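Local coordinates for protein phenylacetaldehyde dehydrogenase (PDB 4O5H) that probably catalyses the NAD+-dependent oxidation of phenylacetaldehyde to phenylacetate, as a member of the aldehyde dehydrogenase family, at residues 102-107 with 224-229; 106-111 with 217-222; 111-116 with 122-127; 133-138 with 190-195. All blocks are in the same frame, centred on the assembly; numbering follows the deposited sequence.

Following the chain from the N terminus, helix 91-107 runs through residues 102-107 of contact 1 and, past a short break, leads into helix 109-120, which supplies Glu111 to contact 2. Both contacts wait for their partner until helix 215-227, more than a hundred residues later; contact 2 is reached first and contact 1 closes the wider loop around it. Within these loops contact 3 closes early, joining helix 109-120 to helix 124-145, and contact 4 follows in series, joining helix 124-145 to helix 187-201. Contacts 1 and 2 meet through Ile105 and Leu220, and Ala136 links contact 4 to helix 91-107. Together the four contacts tie five helices into one helical cluster.

Contact 1: residues 102-107 with 224-229; sequences ADLIEA and IQAAGF. With EDO (1,2-ethanediol), chain H.
The flat peptide group between Ala226 and Ala227 receives the tip of Leu104 on one face: CD1 sits almost straight above the amide nitrogen, 3.7 Å from Ala227 N. The ring of Phe229 has Ile224 O at its edge, in the ring plane. The carboxylate of Asp103 turns elsewhere, to an ethanediol probably left by the crystallisation liquor; its OD2 accepts a bond of 2.9 Å from ethanediol O1, and O2 of the same molecule makes a weak one to OD1. That oxygen also pairs with Arg140 on helix 124-145.

Across the helices the contact is small and apolar, and Leu104 carries one side of it. Its CG stands anti to the carbonyl carbon (chi1 -71°), and the CD1 branch reaches on across the gap. There CD1 touches two methyls in succession, lying 4.0 Å from Ala226 CB and 3.9 Å from Ala227 CB, so a single methyl rests on the last turn of helix 215-227. Ala227 also packs on Val100, and Phe229 on Leu97 and Met98, which extends the seam along helix 91-107.

The turn that receives Leu104 ends at Gly228, whose positive phi (105°) takes the chain out of the helix. Gly228 N bonds to Gln225 O at 3.1 Å, and Phe229 N makes a weak bond to Ile224 O. Ile224 CG2 lies 3.9 Å from Phe229 CB, bringing apolar residues together across the C-cap. This is a Schellman motif, the glycine-terminated C-cap that here ends helix 215-227 in the Rossmann-like part of the fold.

Contact 2: residues 106-111 with 217-222; sequences EANARE and ALRLGE
Glu111 and Arg219 are the residues whose backbones come nearest, yet their CA atoms remain 9.6 Å apart, so long side chains must bridge the two helices. They do so with a side-on salt bridge in which NE and NH2 of the guanidinium each take one oxygen of the carboxylate. Arg219 NH2 reaches Glu111 OE1 at 3.0 Å; the bond is nearly straight (170°), lies in the guanidinium plane and meets the oxygen on its syn side. The second bond, from Arg219 NE to Glu111 OE2 at 2.9 Å, is more bent and arrives from above the carboxylate plane. The planes of the two groups are 36° apart, and the NE bond is tilted from both.

Glu111 is extended throughout, whereas Arg219 bends at CG (chi2 68°), and the two side chains cross at about a right angle. NH1, the remaining nitrogen, forms a salt bridge of 2.8 Å to Glu222 OE1, one turn on, with a bent, weak hydrogen bond. Glu111, Arg219 and Glu222 thus form a salt-bridge network, in which Lys29 holds the other oxygen of Glu222. The Asn108 side chain also crosses that of Arg219 at about a right angle, with OD1 3.9 Å from NH2, too far for a bond; Asn108 ND2 is held by Leu104 O at the end of the preceding helix.

The bridge joins the first turn of helix 109-120 to helix 215-227, the connection between parallel strands 204-208 and 234-236. Leu112 and Ile115 pack on Arg219, while Phe26 of helix 21-28 lies against both Arg219 and Glu222.

Contact 3: residues 111-116 with 122-127; sequences ELAEIE and KPVMVA
Val124 pushes one methyl against the backbone of helix 109-120: its CG2 lies 3.8 Å from Ala113 O and 3.9 Å from Ala113 CB. The torsion decides which branch does this. With chi1 at 68°, CG1 takes the crowded position between the backbone N and the carbonyl carbon, and CG2 is sent anti to N, toward Ala113. The same methyl continues to Glu114, whose CG is 4.1 Å away; those two side chains lie side by side and point the same way. Extended beyond CG, Glu114 carries its carboxylate off to Arg110, Thr23 and the backbone N of Leu20.

One turn after Val124, Ala127 completes the contact. Its CB lies 4.1 Å from Ala113 CB and 4.3 Å from Glu116 CB, and having only methyls here lets the CA atoms of Ala113 and Ala127 approach to 5.0 Å. Glu116 then bends sharply (chi2 85°), taking its buried carboxylate to Ser216 OG and to Leu188 N. The latter bond lies in the first turn of helix 187-201, and the N-terminal end of that helix would probably favour a negative charge there.

Helices 109-120 and 124-145 are thus two consecutive helices joined by a short loop and packed through alanine and valine at the corner, with Asp119 of the sodium site near the bend.

Contact 4: residues 133-138 with 190-195; sequences AMAAQC and MAAWKI
Met134 begins the contact through its backbone: Met134 O accepts a hydrogen bond from a water 2.9 Å away, and that water in turn accepts one from Trp193 NE1, also at 2.9 Å. The carbonyl still serves its own helix by taking the amide of Cys138. At the other end of Met134, the side chain packs on Tyr160 of the second subunit.

Ala135 follows, and here the backbones are nearest, with CA atoms 5.4 Å apart opposite Ala192. The two methyls meet at 4.0 Å between their CB atoms, and Ala192 CB also rests 3.9 Å from Ala135 O. The small side chains let the backbones come close; the segment axes run nearly parallel (8°), 8.8 Å apart at their closest approach. Ala136 turns away, toward Ile105 and Glu106 on helix 91-107.

Cys138 closes the segment. Its SG stands anti to the backbone N (chi1 -175°), placing the sulfur 3.8 Å from Trp193 CD1 and at the same distance from Ala192 O. It approaches the indole obliquely as a sulfur-aromatic contact, while Met190 CE covers part of one indole face near the rim.

The chemistry is therefore mostly apolar, alanine against alanine and sulfur against indole, with one polar need, the indole N-H, met by water. The water bridges the Met134 carbonyl and the indole N-H, and probably helps, with the packing of Cys138 and Met190, to hold the indole in place.

Contact 1: residues 102-107 with 224-229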
loop_
_atom_site.group_PDB
_atom_site.type_symbol
_atom_site.label_atom_id
_atom_site.label_comp_id
_atom_site.label_asym_id
_atom_site.label_seq_id
_atom_site.Cartn_x
_atom_site.Cartn_y
_atom_site.Cartn_z
ATOM N N ALA A 102 26.175 -11.417 -1.237
ATOM C CA ALA A 102 25.677 -12.756 -0.995
ATOM C C ALA A 102 26.814 -13.774 -0.751
ATOM O O ALA A 102 26.711 -14.619 0.132
ATOM C CB ALA A 102 24.797 -13.220 -2.147
ATOM N N ASP A 103 27.875 -13.694 -1.548
ATOM C CA ASP A 103 29.040 -14.557 -1.322
ATOM C C ASP A 103 29.710 -14.304 0.040
ATOM O O ASP A 103 30.113 -15.244 0.708
ATOM C CB ASP A 103 30.067 -14.348 -2.424
ATOM C CG ASP A 103 29.678 -15.008 -3.738
ATOM O OD1 ASP A 103 28.855 -15.954 -3.740
ATOM O OD2 ASP A 103 30.275 -14.590 -4.785
ATOM N N LEU A 104 29.844 -13.034 0.431
ATOM C CA LEU A 104 30.442 -12.704 1.715
ATOM C C LEU A 104 29.628 -13.272 2.877
ATOM O O LEU A 104 30.205 -13.717 3.851
ATOM C CB LEU A 104 30.611 -11.191 1.874
ATOM C CG LEU A 104 31.688 -10.512 1.030
ATOM C CD1 LEU A 104 31.589 -9.008 1.150
ATOM C CD2 LEU A 104 33.084 -10.930 1.475
ATOM N N ILE A 105 28.299 -13.256 2.766
ATOM C CA ILE A 105 27.449 -13.835 3.804
ATOM C C ILE A 105 27.712 -15.349 3.912
ATOM O O ILE A 105 27.961 -15.852 4.992
ATOM C CB ILE A 105 25.963 -13.551 3.558
ATOM C CG1 ILE A 105 25.698 -12.036 3.752
ATOM C CG2 ILE A 105 25.079 -14.405 4.463
ATOM C CD1 ILE A 105 24.375 -11.573 3.170
ATOM N N GLU A 106 27.703 -16.021 2.759
ATOM C CA GLU A 106 28.001 -17.425 2.715
ATOM C C GLU A 106 29.402 -17.747 3.234
ATOM O O GLU A 106 29.580 -18.747 3.902
ATOM C CB GLU A 106 27.798 -17.953 1.296
ATOM C CG GLU A 106 26.302 -18.036 0.947
ATOM C CD GLU A 106 26.008 -18.377 -0.496
ATOM O OE1 GLU A 106 26.916 -18.397 -1.340
ATOM O OE2 GLU A 106 24.831 -18.603 -0.814
ATOM N N ALA A 107 30.381 -16.893 2.918
ATOM C CA ALA A 107 31.768 -17.151 3.360
ATOM C C ALA A 107 31.877 -17.056 4.873
ATOM O O ALA A 107 32.762 -17.626 5.457
ATOM C CB ALA A 107 32.762 -16.182 2.675
ATOM N N ILE A 224 28.480 -5.296 4.171
ATOM C CA ILE A 224 27.986 -4.354 3.177
ATOM C C ILE A 224 29.105 -3.385 2.774
ATOM O O ILE A 224 29.332 -3.164 1.561
ATOM C CB ILE A 224 26.742 -3.622 3.687
ATOM C CG1 ILE A 224 25.535 -4.562 3.664
ATOM C CG2 ILE A 224 26.451 -2.360 2.878
ATOM C CD1 ILE A 224 24.304 -4.045 4.388
ATOM N N GLN A 225 29.869 -2.889 3.759
ATOM C CA GLN A 225 31.007 -2.048 3.441
ATOM C C GLN A 225 32.022 -2.851 2.674
ATOM O O GLN A 225 32.583 -2.370 1.689
ATOM C CB GLN A 225 31.694 -1.478 4.687
ATOM C CG GLN A 225 30.856 -0.518 5.451
ATOM C CD GLN A 225 31.718 0.346 6.383
ATOM O OE1 GLN A 225 32.629 -0.151 7.075
ATOM N NE2 GLN A 225 31.433 1.640 6.392
ATOM N N ALA A 226 32.268 -4.085 3.112
ATOM C CA ALA A 226 33.294 -4.893 2.452
ATOM C C ALA A 226 32.914 -5.204 0.998
ATOM O O ALA A 226 33.783 -5.361 0.145
ATOM C CB ALA A 226 33.546 -6.146 3.240
ATOM N N ALA A 227 31.608 -5.285 0.722
ATOM C CA ALA A 227 31.128 -5.562 -0.621
ATOM C C ALA A 227 31.286 -4.374 -1.574
ATOM O O ALA A 227 31.352 -4.561 -2.761
ATOM C CB ALA A 227 29.680 -6.054 -0.608
ATOM N N GLY A 228 31.443 -3.179 -1.037
ATOM C CA GLY A 228 31.760 -1.999 -1.804
ATOM C C GLY A 228 30.587 -1.045 -2.008
ATOM O O GLY A 228 30.667 -0.146 -2.810
ATOM N N PHE A 229 29.518 -1.168 -1.222
ATOM C CA PHE A 229 28.404 -0.201 -1.383
ATOM C C PHE A 229 28.819 1.213 -0.993
ATOM O O PHE A 229 29.504 1.384 -0.032
ATOM C CB PHE A 229 27.195 -0.642 -0.595
ATOM C CG PHE A 229 26.502 -1.856 -1.199
ATOM C CD1 PHE A 229 25.532 -1.692 -2.170
ATOM C CD2 PHE A 229 26.855 -3.150 -0.812
ATOM C CE1 PHE A 229 24.907 -2.788 -2.742
ATOM C CE2 PHE A 229 26.263 -4.259 -1.402
ATOM C CZ PHE A 229 25.270 -4.079 -2.346
HETATM C C1 EDO H . 29.120 -16.831 -7.181
HETATM O O1 EDO H . 28.640 -15.476 -7.016
HETATM C C2 EDO H . 28.195 -17.900 -6.561
HETATM O O2 EDO H . 28.776 -18.683 -5.469
#

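Contact 2: residues 106-111 with 217-222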
loop_
_atom_site.group_PDB
_atom_site.type_symbol
_atom_site.label_atom_id
_atom_site.label_comp_id
_atom_site.label_asym_id
_atom_site.label_seq_id
_atom_site.Cartn_x
_atom_site.Cartn_y
_atom_site.Cartn_z
ATOM N N GLU A 106 27.703 -16.021 2.759
ATOM C CA GLU A 106 28.001 -17.425 2.715
ATOM C C GLU A 106 29.402 -17.747 3.234
ATOM O O GLU A 106 29.580 -18.747 3.902
ATOM C CB GLU A 106 27.798 -17.953 1.296
ATOM C CG GLU A 106 26.302 -18.036 0.947
ATOM C CD GLU A 106 26.008 -18.377 -0.496
ATOM O OE1 GLU A 106 26.916 -18.397 -1.340
ATOM O OE2 GLU A 106 24.831 -18.603 -0.814
ATOM N N ALA A 107 30.381 -16.893 2.918
ATOM C CA ALA A 107 31.768 -17.151 3.360
ATOM C C ALA A 107 31.877 -17.056 4.873
ATOM O O ALA A 107 32.762 -17.626 5.457
ATOM C CB ALA A 107 32.762 -16.182 2.675
ATOM N N ASN A 108 31.000 -16.284 5.500
ATOM C CA ASN A 108 31.067 -16.059 6.926
ATOM C C ASN A 108 29.827 -16.594 7.640
ATOM O O ASN A 108 29.424 -16.077 8.675
ATOM C CB ASN A 108 31.228 -14.553 7.188
ATOM C CG ASN A 108 32.561 -14.018 6.670
ATOM O OD1 ASN A 108 33.580 -14.197 7.302
ATOM N ND2 ASN A 108 32.539 -13.391 5.500
ATOM N N ALA A 109 29.261 -17.657 7.094
ATOM C CA ALA A 109 27.980 -18.187 7.543
ATOM C C ALA A 109 28.006 -18.753 8.966
ATOM O O ALA A 109 27.095 -18.505 9.744
ATOM C CB ALA A 109 27.494 -19.240 6.558
ATOM N N ARG A 110 29.044 -19.483 9.341
ATOM C CA ARG A 110 29.085 -20.045 10.716
ATOM C C ARG A 110 29.167 -18.946 11.774
ATOM O O ARG A 110 28.447 -18.977 12.756
ATOM C CB ARG A 110 30.256 -20.996 10.893
ATOM C CG ARG A 110 30.369 -21.558 12.281
ATOM C CD ARG A 110 29.146 -22.398 12.687
ATOM N NE ARG A 110 29.222 -22.777 14.095
ATOM C CZ ARG A 110 28.486 -23.726 14.661
ATOM N NH1 ARG A 110 27.583 -24.364 13.962
ATOM N NH2 ARG A 110 28.657 -24.042 15.934
ATOM N N GLU A 111 30.022 -17.940 11.539
ATOM C CA GLU A 111 30.110 -16.829 12.465
ATOM C C GLU A 111 28.761 -16.101 12.616
ATOM O O GLU A 111 28.321 -15.806 13.705
ATOM C CB GLU A 111 31.156 -15.809 11.968
ATOM C CG GLU A 111 31.252 -14.600 12.869
ATOM C CD GLU A 111 32.091 -13.489 12.267
ATOM O OE1 GLU A 111 32.647 -13.674 11.147
ATOM O OE2 GLU A 111 32.130 -12.424 12.901
ATOM N N ALA A 217 22.814 -7.611 12.504
ATOM C CA ALA A 217 22.653 -6.460 11.597
ATOM C C ALA A 217 23.919 -5.597 11.544
ATOM O O ALA A 217 24.324 -5.183 10.474
ATOM C CB ALA A 217 21.463 -5.622 12.008
ATOM N N LEU A 218 24.567 -5.398 12.694
ATOM C CA LEU A 218 25.826 -4.692 12.735
ATOM C C LEU A 218 26.890 -5.460 11.950
ATOM O O LEU A 218 27.633 -4.840 11.219
ATOM C CB LEU A 218 26.295 -4.395 14.173
ATOM C CG LEU A 218 25.322 -3.452 14.936
ATOM C CD1 LEU A 218 25.798 -3.240 16.346
ATOM C CD2 LEU A 218 25.187 -2.101 14.229
ATOM N N ARG A 219 26.950 -6.774 12.082
ATOM C CA ARG A 219 27.959 -7.539 11.340
ATOM C C ARG A 219 27.658 -7.480 9.852
ATOM O O ARG A 219 28.560 -7.345 9.056
ATOM C CB ARG A 219 28.049 -8.991 11.849
ATOM C CG ARG A 219 29.154 -9.813 11.188
ATOM C CD ARG A 219 30.549 -9.351 11.553
ATOM N NE ARG A 219 31.522 -10.329 11.025
ATOM C CZ ARG A 219 32.351 -10.127 10.012
ATOM N NH1 ARG A 219 32.456 -8.941 9.417
ATOM N NH2 ARG A 219 33.085 -11.128 9.591
ATOM N N LEU A 220 26.394 -7.508 9.490
ATOM C CA LEU A 220 25.976 -7.369 8.107
ATOM C C LEU A 220 26.396 -6.002 7.549
ATOM O O LEU A 220 26.857 -5.927 6.445
ATOM C CB LEU A 220 24.463 -7.535 7.960
ATOM C CG LEU A 220 23.895 -7.341 6.552
ATOM C CD1 LEU A 220 24.371 -8.410 5.584
ATOM C CD2 LEU A 220 22.402 -7.353 6.629
ATOM N N GLY A 221 26.321 -4.964 8.354
ATOM C CA GLY A 221 26.895 -3.635 7.994
ATOM C C GLY A 221 28.340 -3.674 7.574
ATOM O O GLY A 221 28.709 -3.084 6.583
ATOM N N GLU A 222 29.153 -4.427 8.316
ATOM C CA GLU A 222 30.561 -4.647 7.971
ATOM C C GLU A 222 30.677 -5.325 6.594
ATOM O O GLU A 222 31.513 -4.917 5.762
ATOM C CB GLU A 222 31.254 -5.487 9.026
ATOM C CG GLU A 222 31.256 -4.828 10.420
ATOM C CD GLU A 222 32.040 -5.616 11.447
ATOM O OE1 GLU A 222 32.601 -6.668 11.105
ATOM O OE2 GLU A 222 32.110 -5.179 12.620
#

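Contact 3: residues 111-116 with 122-127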
loop_
_atom_site.group_PDB
_atom_site.type_symbol
_atom_site.label_atom_id
_atom_site.label_comp_id
_atom_site.label_asym_id
_atom_site.label_seq_id
_atom_site.Cartn_x
_atom_site.Cartn_y
_atom_site.Cartn_z
ATOM N N GLU A 111 30.022 -17.940 11.539
ATOM C CA GLU A 111 30.110 -16.829 12.465
ATOM C C GLU A 111 28.761 -16.101 12.616
ATOM O O GLU A 111 28.321 -15.806 13.705
ATOM C CB GLU A 111 31.156 -15.809 11.968
ATOM C CG GLU A 111 31.252 -14.600 12.869
ATOM C CD GLU A 111 32.091 -13.489 12.267
ATOM O OE1 GLU A 111 32.647 -13.674 11.147
ATOM O OE2 GLU A 111 32.130 -12.424 12.901
ATOM N N LEU A 112 28.117 -15.815 11.497
ATOM C CA LEU A 112 26.797 -15.176 11.551
ATOM C C LEU A 112 25.787 -16.004 12.291
ATOM O O LEU A 112 24.982 -15.468 13.059
ATOM C CB LEU A 112 26.294 -14.878 10.130
ATOM C CG LEU A 112 27.026 -13.694 9.423
ATOM C CD1 LEU A 112 26.739 -13.675 7.935
ATOM C CD2 LEU A 112 26.607 -12.399 10.051
ATOM N N ALA A 113 25.840 -17.315 12.108
ATOM C CA ALA A 113 24.936 -18.229 12.819
ATOM C C ALA A 113 25.194 -18.230 14.312
ATOM O O ALA A 113 24.266 -18.211 15.100
ATOM C CB ALA A 113 25.061 -19.638 12.282
ATOM N N GLU A 114 26.459 -18.229 14.705
ATOM C CA GLU A 114 26.808 -18.169 16.142
ATOM C C GLU A 114 26.326 -16.843 16.773
ATOM O O GLU A 114 25.757 -16.836 17.866
ATOM C CB GLU A 114 28.333 -18.346 16.337
ATOM C CG GLU A 114 28.787 -19.770 15.980
ATOM C CD GLU A 114 30.257 -20.050 16.168
ATOM O OE1 GLU A 114 31.047 -19.121 16.461
ATOM O OE2 GLU A 114 30.616 -21.248 16.008
ATOM N N ILE A 115 26.559 -15.741 16.078
ATOM C CA ILE A 115 26.137 -14.461 16.588
ATOM C C ILE A 115 24.630 -14.506 16.762
ATOM O O ILE A 115 24.091 -14.074 17.789
ATOM C CB ILE A 115 26.523 -13.303 15.604
ATOM C CG1 ILE A 115 28.017 -13.136 15.585
ATOM C CG2 ILE A 115 25.829 -12.004 15.987
ATOM C CD1 ILE A 115 28.545 -12.296 14.443
ATOM N N GLU A 116 23.939 -14.993 15.743
ATOM C CA GLU A 116 22.490 -15.016 15.786
ATOM C C GLU A 116 21.982 -15.916 16.909
ATOM O O GLU A 116 21.031 -15.551 17.630
ATOM C CB GLU A 116 21.919 -15.492 14.459
ATOM C CG GLU A 116 20.462 -15.166 14.280
ATOM C CD GLU A 116 20.233 -13.759 13.737
ATOM O OE1 GLU A 116 20.811 -12.790 14.304
ATOM O OE2 GLU A 116 19.518 -13.638 12.734
ATOM N N LYS A 122 18.004 -18.912 19.168
ATOM C CA LYS A 122 17.666 -20.048 18.348
ATOM C C LYS A 122 18.842 -21.037 18.143
ATOM O O LYS A 122 20.006 -20.678 18.265
ATOM C CB LYS A 122 17.117 -19.617 16.993
ATOM C CG LYS A 122 18.132 -18.935 16.067
ATOM C CD LYS A 122 17.462 -18.585 14.743
ATOM C CE LYS A 122 16.501 -17.426 14.926
ATOM N NZ LYS A 122 15.565 -17.293 13.761
ATOM N N PRO A 123 18.509 -22.311 17.844
ATOM C CA PRO A 123 19.578 -23.289 17.593
ATOM C C PRO A 123 20.527 -22.831 16.480
ATOM O O PRO A 123 20.084 -22.447 15.387
ATOM C CB PRO A 123 18.820 -24.538 17.185
ATOM C CG PRO A 123 17.468 -24.397 17.844
ATOM C CD PRO A 123 17.177 -22.916 17.736
ATOM N N VAL A 124 21.819 -22.889 16.769
ATOM C CA VAL A 124 22.825 -22.454 15.837
ATOM C C VAL A 124 22.750 -23.229 14.503
ATOM O O VAL A 124 22.995 -22.670 13.437
ATOM C CB VAL A 124 24.231 -22.532 16.444
ATOM C CG1 VAL A 124 24.671 -23.980 16.692
ATOM C CG2 VAL A 124 25.235 -21.811 15.565
ATOM N N MET A 125 22.393 -24.496 14.562
ATOM C CA MET A 125 22.310 -25.283 13.327
ATOM C C MET A 125 21.192 -24.763 12.416
ATOM O O MET A 125 21.299 -24.846 11.199
ATOM C CB MET A 125 22.136 -26.774 13.632
ATOM C CG MET A 125 23.384 -27.475 14.213
ATOM S SD MET A 125 23.086 -29.237 14.634
ATOM C CE MET A 125 22.215 -29.773 13.126
ATOM N N VAL A 126 20.101 -24.297 13.006
ATOM C CA VAL A 126 18.984 -23.803 12.236
ATOM C C VAL A 126 19.315 -22.427 11.726
ATOM O O VAL A 126 19.038 -22.115 10.563
ATOM C CB VAL A 126 17.678 -23.778 13.064
ATOM C CG1 VAL A 126 16.539 -23.235 12.253
ATOM C CG2 VAL A 126 17.294 -25.191 13.551
ATOM N N ALA A 127 19.905 -21.580 12.573
ATOM C CA ALA A 127 20.388 -20.264 12.145
ATOM C C ALA A 127 21.303 -20.391 10.922
ATOM O O ALA A 127 21.227 -19.604 10.014
ATOM C CB ALA A 127 21.119 -19.556 13.273
#

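Contact 4: residues 133-138 with 190-195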
loop_
_atom_site.group_PDB
_atom_site.type_symbol
_atom_site.label_atom_id
_atom_site.label_comp_id
_atom_site.label_asym_id
_atom_site.label_seq_id
_atom_site.Cartn_x
_atom_site.Cartn_y
_atom_site.Cartn_z
ATOM N N ALA A 133 21.676 -18.942 5.342
ATOM C CA ALA A 133 21.632 -19.423 3.946
ATOM C C ALA A 133 20.568 -18.644 3.158
ATOM O O ALA A 133 20.827 -18.210 2.039
ATOM C CB ALA A 133 21.336 -20.911 3.909
ATOM N N MET A 134 19.389 -18.448 3.742
ATOM C CA MET A 134 18.337 -17.739 3.038
ATOM C C MET A 134 18.526 -16.215 2.998
ATOM O O MET A 134 17.983 -15.562 2.118
ATOM C CB MET A 134 16.952 -18.134 3.556
ATOM C CG MET A 134 16.548 -19.560 3.148
ATOM S SD MET A 134 16.356 -19.686 1.349
ATOM C CE MET A 134 14.705 -19.001 1.242
ATOM N N ALA A 135 19.270 -15.664 3.941
ATOM C CA ALA A 135 19.660 -14.256 3.870
ATOM C C ALA A 135 20.548 -14.043 2.661
ATOM O O ALA A 135 20.326 -13.137 1.893
ATOM C CB ALA A 135 20.358 -13.813 5.125
ATOM N N ALA A 136 21.549 -14.882 2.518
ATOM C CA ALA A 136 22.419 -14.830 1.355
ATOM C C ALA A 136 21.648 -15.013 0.058
ATOM O O ALA A 136 21.847 -14.269 -0.911
ATOM C CB ALA A 136 23.542 -15.865 1.464
ATOM N N GLN A 137 20.773 -16.011 0.015
ATOM C CA GLN A 137 20.024 -16.246 -1.201
ATOM C C GLN A 137 19.086 -15.090 -1.529
ATOM O O GLN A 137 18.821 -14.849 -2.689
ATOM C CB GLN A 137 19.218 -17.567 -1.160
ATOM C CG GLN A 137 20.084 -18.799 -1.148
ATOM C CD GLN A 137 20.676 -19.157 -2.515
ATOM O OE1 GLN A 137 20.652 -18.372 -3.471
ATOM N NE2 GLN A 137 21.275 -20.325 -2.578
ATOM N N CYS A 138 18.557 -14.406 -0.508
ATOM C CA CYS A 138 17.695 -13.268 -0.756
ATOM C C CYS A 138 18.471 -12.178 -1.488
ATOM O O CYS A 138 18.007 -11.661 -2.483
ATOM C CB CYS A 138 17.137 -12.700 0.540
ATOM S SG CYS A 138 15.942 -11.370 0.266
ATOM N N MET A 190 15.342 -11.099 8.289
ATOM C CA MET A 190 14.399 -10.016 8.080
ATOM C C MET A 190 15.135 -8.769 7.582
ATOM O O MET A 190 14.598 -8.008 6.771
ATOM C CB MET A 190 13.607 -9.698 9.379
ATOM C CG MET A 190 12.573 -10.696 9.945
ATOM S SD MET A 190 11.352 -11.195 8.758
ATOM C CE MET A 190 12.219 -12.544 7.926
ATOM N N ALA A 191 16.364 -8.547 8.043
ATOM C CA ALA A 191 17.172 -7.431 7.550
ATOM C C ALA A 191 17.388 -7.599 6.053
ATOM O O ALA A 191 17.276 -6.634 5.273
ATOM C CB ALA A 191 18.515 -7.365 8.280
ATOM N N ALA A 192 17.722 -8.816 5.653
ATOM C CA ALA A 192 17.926 -9.106 4.237
ATOM C C ALA A 192 16.650 -8.885 3.432
ATOM O O ALA A 192 16.688 -8.283 2.346
ATOM C CB ALA A 192 18.428 -10.517 4.050
ATOM N N TRP A 193 15.524 -9.364 3.949
ATOM C CA TRP A 193 14.271 -9.178 3.237
ATOM C C TRP A 193 13.955 -7.701 2.979
ATOM O O TRP A 193 13.385 -7.389 1.956
ATOM C CB TRP A 193 13.121 -9.758 4.003
ATOM C CG TRP A 193 13.075 -11.211 3.992
ATOM C CD1 TRP A 193 13.980 -12.077 3.481
ATOM C CD2 TRP A 193 12.066 -11.991 4.573
ATOM N NE1 TRP A 193 13.592 -13.357 3.712
ATOM C CE2 TRP A 193 12.398 -13.330 4.363
ATOM C CE3 TRP A 193 10.841 -11.679 5.183
ATOM C CZ2 TRP A 193 11.580 -14.376 4.779
ATOM C CZ3 TRP A 193 10.012 -12.710 5.591
ATOM C CH2 TRP A 193 10.404 -14.052 5.403
ATOM N N LYS A 194 14.316 -6.814 3.881
ATOM C CA LYS A 194 14.020 -5.382 3.698
ATOM C C LYS A 194 15.079 -4.701 2.870
ATOM O O LYS A 194 14.791 -3.792 2.112
ATOM C CB LYS A 194 13.983 -4.634 5.024
ATOM C CG LYS A 194 13.059 -5.177 6.089
ATOM C CD LYS A 194 11.624 -5.089 5.726
ATOM C CE LYS A 194 10.755 -5.151 6.977
ATOM N NZ LYS A 194 9.482 -5.827 6.624
ATOM N N ILE A 195 16.328 -5.050 3.083
ATOM C CA ILE A 195 17.428 -4.322 2.428
ATOM C C ILE A 195 17.586 -4.759 0.956
ATOM O O ILE A 195 17.823 -3.930 0.103
ATOM C CB ILE A 195 18.759 -4.546 3.192
ATOM C CG1 ILE A 195 18.688 -3.882 4.568
ATOM C CG2 ILE A 195 19.959 -4.001 2.416
ATOM C CD1 ILE A 195 19.855 -4.267 5.467
HETATM O O HOH W 1 15.113 -15.342 2.174
#